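Local coordinates for protein GCN5-related N-acetyltransferase:Aminotransferase, class-II (Rhodopseudomonas palustris, PDB 2FIW) that binds acetyl coenzyme A and, as a member of the GCN5-related N-acetyltransferase family, probably transfers its acetyl group to an amine of an acceptor substrate, at residues 78-86 against 111-121. Sequence-based numbering, arbitrary orientation.
Sequences SLKGPDHID and AGARGALILTV. With ACO (acetyl coenzyme *a), chain C.
Thr120 is gripped through its backbone by the chain on both sides of His84: its N donates to Asp83 O at 2.7 Å, and its O accepts from Ile85 N at 2.8 Å. This pair starts the parallel pairing of strands 84-90 and 118-123 in a right-handed beta-alpha-beta unit, whose crossover helix 99-112 has Ala111 in its last turn. On the buried face, branched aliphatic chains pack closely. Leu119 puts CD1 against CG1 of Ile85 (3.8 Å), the two side chains crossing at about a right angle, while its CD2 meets Leu79 CD1. Ile85 and Val121 abut through their CB atoms, and the small methyl of Ala111 comes up against both Pro82 O (3.4 Å) and Leu79 CD1. Ala116, equally small, lets Asp83 CB approach its CB to 3.9 Å. Helix 99-112 covers the buried face with Leu107 and Ile104.

The other face is more exposed. There Thr120 CG2, set between its own backbone N and carbonyl carbon (chi1 177°), lies over the face of the His84 ring, 3.8 Å from its centroid, in a CH-pi contact. The loose part is the turn, where Gly81 suits a positive phi and Arg114, modelled in two conformers, lies loosely along Gly81 and Pro82. Backbone bonds and apolar packing thus join the strands; farther along, the acetyl CH3 of acetyl coenzyme A lies beside Val121 CG2 (3.6 Å) and Asp86 O, so its surroundings are part apolar side chain, part strand backbone.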
loop_
_atom_site.group_PDB
_atom_site.type_symbol
_atom_site.label_atom_id
_atom_site.label_comp_id
_atom_site.label_asym_id
_atom_site.label_seq_id
_atom_site.Cartn_x
_atom_site.Cartn_y
_atom_site.Cartn_z
ATOM N N SER A 78 -2.590 0.817 -4.700
ATOM C CA SER A 78 -2.599 0.346 -6.066
ATOM C C SER A 78 -3.242 -1.012 -6.190
ATOM O O SER A 78 -2.860 -1.976 -5.521
ATOM C CB SER A 78 -1.184 0.301 -6.612
ATOM O OG SER A 78 -1.170 0.494 -8.015
ATOM N N LEU A 79 -4.253 -1.073 -7.047
ATOM C CA LEU A 79 -4.876 -2.335 -7.377
ATOM C C LEU A 79 -4.256 -2.884 -8.666
ATOM O O LEU A 79 -4.176 -2.175 -9.672
ATOM C CB LEU A 79 -6.392 -2.152 -7.522
ATOM C CG LEU A 79 -7.191 -3.411 -7.864
ATOM C CD1 LEU A 79 -7.483 -4.204 -6.599
ATOM C CD2 LEU A 79 -8.477 -2.979 -8.551
ATOM N N LYS A 80 -3.778 -4.125 -8.608
ATOM C CA LYS A 80 -3.322 -4.838 -9.794
ATOM C C LYS A 80 -4.421 -5.792 -10.219
ATOM O O LYS A 80 -5.024 -6.470 -9.381
ATOM C CB LYS A 80 -2.034 -5.624 -9.523
ATOM C CG LYS A 80 -1.546 -6.438 -10.723
ATOM C CD LYS A 80 -0.119 -6.929 -10.543
ATOM C CE LYS A 80 0.238 -7.924 -11.645
ATOM N NZ LYS A 80 1.594 -7.656 -12.248
ATOM N N GLY A 81 -4.688 -5.820 -11.524
ATOM C CA GLY A 81 -5.641 -6.759 -12.109
ATOM C C GLY A 81 -6.999 -6.588 -11.457
ATOM O O GLY A 81 -7.296 -5.507 -10.933
ATOM N N PRO A 82 -7.819 -7.660 -11.455
ATOM C CA PRO A 82 -9.137 -7.583 -10.823
ATOM C C PRO A 82 -9.109 -7.521 -9.276
ATOM O O PRO A 82 -9.901 -6.779 -8.675
ATOM C CB PRO A 82 -9.838 -8.862 -11.319
ATOM C CG PRO A 82 -8.724 -9.829 -11.566
ATOM C CD PRO A 82 -7.554 -8.990 -12.038
ATOM N N ASP A 83 -8.194 -8.261 -8.648
ATOM C CA ASP A 83 -8.316 -8.536 -7.213
ATOM C C ASP A 83 -7.056 -8.466 -6.342
ATOM O O ASP A 83 -7.072 -8.950 -5.217
ATOM C CB ASP A 83 -8.989 -9.896 -7.019
ATOM C CG ASP A 83 -8.273 -11.017 -7.756
ATOM O OD1 ASP A 83 -7.111 -10.828 -8.212
ATOM O OD2 ASP A 83 -8.892 -12.102 -7.879
ATOM N N HIS A 84 -5.980 -7.874 -6.845
ATOM C CA HIS A 84 -4.764 -7.733 -6.041
ATOM C C HIS A 84 -4.528 -6.338 -5.487
ATOM O O HIS A 84 -4.377 -5.379 -6.244
ATOM C CB HIS A 84 -3.528 -8.161 -6.819
ATOM C CG HIS A 84 -3.474 -9.622 -7.098
ATOM N ND1 HIS A 84 -4.134 -10.198 -8.159
ATOM C CD2 HIS A 84 -2.845 -10.630 -6.450
ATOM C CE1 HIS A 84 -3.911 -11.500 -8.157
ATOM N NE2 HIS A 84 -3.132 -11.789 -7.129
ATOM N N ILE A 85 -4.455 -6.240 -4.165
ATOM C CA ILE A 85 -3.941 -5.035 -3.534
ATOM C C ILE A 85 -2.433 -5.097 -3.638
ATOM O O ILE A 85 -1.779 -5.790 -2.865
ATOM C CB ILE A 85 -4.385 -4.892 -2.066
ATOM C CG1 ILE A 85 -5.914 -4.761 -1.991
ATOM C CG2 ILE A 85 -3.662 -3.710 -1.390
ATOM C CD1 ILE A 85 -6.415 -4.309 -0.655
ATOM N N ASP A 86 -1.894 -4.370 -4.610
ATOM C CA ASP A 86 -0.478 -4.421 -4.928
ATOM C C ASP A 86 0.372 -3.534 -4.015
ATOM O O ASP A 86 1.496 -3.890 -3.680
ATOM C CB ASP A 86 -0.260 -4.036 -6.391
ATOM C CG ASP A 86 1.143 -4.361 -6.880
ATOM O OD1 ASP A 86 1.586 -5.515 -6.707
ATOM O OD2 ASP A 86 1.805 -3.466 -7.441
ATOM N N ALA A 111 -12.685 -2.840 -7.025
ATOM C CA ALA A 111 -12.516 -4.248 -7.357
ATOM C C ALA A 111 -13.861 -4.996 -7.425
ATOM O O ALA A 111 -14.069 -5.832 -8.303
ATOM C CB ALA A 111 -11.566 -4.912 -6.383
ATOM N N GLY A 112 -14.767 -4.704 -6.499
ATOM C CA GLY A 112 -16.136 -5.220 -6.573
ATOM C C GLY A 112 -16.793 -4.825 -7.889
ATOM O O GLY A 112 -17.351 -5.667 -8.583
ATOM N N ALA A 113 -16.684 -3.548 -8.257
ATOM C CA ALA A 113 -17.219 -3.052 -9.537
ATOM C C ALA A 113 -16.569 -3.656 -10.791
ATOM O O ALA A 113 -16.976 -3.340 -11.905
ATOM C CB ALA A 113 -17.151 -1.521 -9.588
ATOM N N ARG A 114 -15.563 -4.512 -10.605
ATOM C CA ARG A 114 -14.869 -5.198 -11.711
ATOM C C ARG A 114 -15.057 -6.727 -11.676
ATOM O O ARG A 114 -14.273 -7.474 -12.272
ATOM C CB ARG A 114 -13.367 -4.900 -11.677
ATOM C CG ARG A 114 -12.963 -3.484 -12.023
ATOM C CD ARG A 114 -11.480 -3.282 -11.725
ATOM N NE ARG A 114 -10.627 -3.334 -12.917
ATOM C CZ ARG A 114 -10.223 -4.447 -13.531
ATOM N NH1 ARG A 114 -10.607 -5.642 -13.098
ATOM N NH2 ARG A 114 -9.436 -4.363 -14.595
ATOM N N GLY A 115 -16.082 -7.190 -10.966
ATOM C CA GLY A 115 -16.347 -8.616 -10.841
ATOM C C GLY A 115 -15.818 -9.287 -9.594
ATOM O O GLY A 115 -16.487 -10.165 -9.034
ATOM N N ALA A 116 -14.636 -8.868 -9.148
ATOM C CA ALA A 116 -13.906 -9.561 -8.081
ATOM C C ALA A 116 -14.770 -9.939 -6.882
ATOM O O ALA A 116 -15.628 -9.179 -6.442
ATOM C CB ALA A 116 -12.675 -8.749 -7.641
ATOM N N LEU A 117 -14.539 -11.135 -6.366
ATOM C CA LEU A 117 -15.298 -11.621 -5.225
ATOM C C LEU A 117 -14.360 -11.795 -4.042
ATOM O O LEU A 117 -14.768 -11.677 -2.885
ATOM C CB LEU A 117 -15.988 -12.945 -5.575
ATOM C CG LEU A 117 -16.669 -13.043 -6.951
ATOM C CD1 LEU A 117 -16.803 -14.502 -7.416
ATOM C CD2 LEU A 117 -18.023 -12.338 -6.949
ATOM N N ILE A 118 -13.097 -12.073 -4.355
ATOM C CA ILE A 118 -12.059 -12.309 -3.349
ATOM C C ILE A 118 -10.874 -11.383 -3.630
ATOM O O ILE A 118 -10.091 -11.631 -4.559
ATOM C CB ILE A 118 -11.611 -13.821 -3.309
ATOM C CG1 ILE A 118 -12.811 -14.746 -3.031
ATOM C CG2 ILE A 118 -10.493 -14.045 -2.268
ATOM C CD1 ILE A 118 -12.704 -16.147 -3.645
ATOM N N LEU A 119 -10.776 -10.303 -2.850
ATOM C CA LEU A 119 -9.604 -9.428 -2.854
ATOM C C LEU A 119 -8.424 -10.106 -2.160
ATOM O O LEU A 119 -8.590 -10.821 -1.163
ATOM C CB LEU A 119 -9.898 -8.085 -2.168
ATOM C CG LEU A 119 -10.058 -6.812 -3.022
ATOM C CD1 LEU A 119 -9.585 -5.598 -2.251
ATOM C CD2 LEU A 119 -9.267 -6.851 -4.315
ATOM N N THR A 120 -7.225 -9.877 -2.676
ATOM C CA THR A 120 -6.045 -10.501 -2.093
ATOM C C THR A 120 -4.889 -9.506 -1.961
ATOM O O THR A 120 -4.762 -8.588 -2.764
ATOM C CB THR A 120 -5.666 -11.819 -2.829
ATOM O OG1 THR A 120 -4.470 -12.365 -2.269
ATOM C CG2 THR A 120 -5.463 -11.587 -4.318
ATOM N N VAL A 121 -4.085 -9.684 -0.914
ATOM C CA VAL A 121 -2.925 -8.847 -0.624
ATOM C C VAL A 121 -1.823 -9.739 -0.058
ATOM O O VAL A 121 -2.109 -10.669 0.673
ATOM C CB VAL A 121 -3.268 -7.657 0.351
ATOM C CG1 VAL A 121 -3.733 -8.138 1.739
ATOM C CG2 VAL A 121 -2.100 -6.698 0.492
HETATM N N1A ACO C . -7.038 7.181 17.145
HETATM C C2A ACO C . -6.553 5.938 17.343
HETATM N N3A ACO C . -6.368 5.085 16.318
HETATM C C4A ACO C . -6.655 5.433 15.024
HETATM C C5A ACO C . -7.154 6.694 14.739
HETATM C C6A ACO C . -7.354 7.619 15.895
HETATM N N6A ACO C . -7.841 8.871 15.711
HETATM N N7A ACO C . -7.347 6.765 13.402
HETATM C C8A ACO C . -6.970 5.576 12.872
HETATM N N9A ACO C . -6.560 4.771 13.863
HETATM C C1B ACO C . -6.044 3.378 13.780
HETATM C C2B ACO C . -6.985 2.376 13.138
HETATM O O2B ACO C . -7.939 1.888 14.083
HETATM C C3B ACO C . -6.017 1.291 12.697
HETATM O O3B ACO C . -5.910 0.256 13.677
HETATM P P3B ACO C . -5.467 -1.255 13.295
HETATM O O7A ACO C . -3.961 -1.240 13.054
HETATM O O8A ACO C . -6.248 -1.574 12.041
HETATM O O9A ACO C . -5.893 -2.036 14.519
HETATM C C4B ACO C . -4.663 1.991 12.524
HETATM O O4B ACO C . -4.806 3.308 13.060
HETATM C C5B ACO C . -4.234 2.101 11.061
HETATM O O5B ACO C . -5.354 2.586 10.305
HETATM P P1A ACO C . -5.241 3.782 9.236
HETATM O O1A ACO C . -4.968 5.086 9.957
HETATM O O2A ACO C . -6.462 3.625 8.357
HETATM O O3A ACO C . -3.942 3.310 8.398
HETATM P P2A ACO C . -2.657 4.217 8.154
HETATM O O4A ACO C . -1.921 4.338 9.461
HETATM O O5A ACO C . -3.105 5.454 7.431
HETATM O O6A ACO C . -1.772 3.331 7.127
HETATM C CBP ACO C . -0.323 1.391 6.548
HETATM C CCP ACO C . -1.619 1.905 7.197
HETATM C CDP ACO C . -0.220 -0.101 6.841
HETATM C CEP ACO C . -0.364 1.634 5.047
HETATM C CAP ACO C . 0.916 2.141 7.097
HETATM O OAP ACO C . 1.169 1.815 8.474
HETATM C C9P ACO C . 2.209 2.057 6.293
HETATM O O9P ACO C . 2.454 2.933 5.325
HETATM N N8P ACO C . 3.069 1.165 6.572
HETATM C C7P ACO C . 4.394 0.916 5.987
HETATM C C6P ACO C . 4.358 0.378 4.556
HETATM C C5P ACO C . 3.626 -0.930 4.547
HETATM O O5P ACO C . 3.832 -1.775 5.409
HETATM N N4P ACO C . 2.748 -1.095 3.570
HETATM C C3P ACO C . 1.909 -2.262 3.381
HETATM C C2P ACO C . 2.717 -3.279 2.592
HETATM S S1P ACO C . 1.509 -4.389 1.974
HETATM C C ACO C . 1.351 -3.988 0.364
HETATM O O ACO C . 1.665 -2.871 -0.031
HETATM C CH3 ACO C . 0.890 -4.906 -0.471
#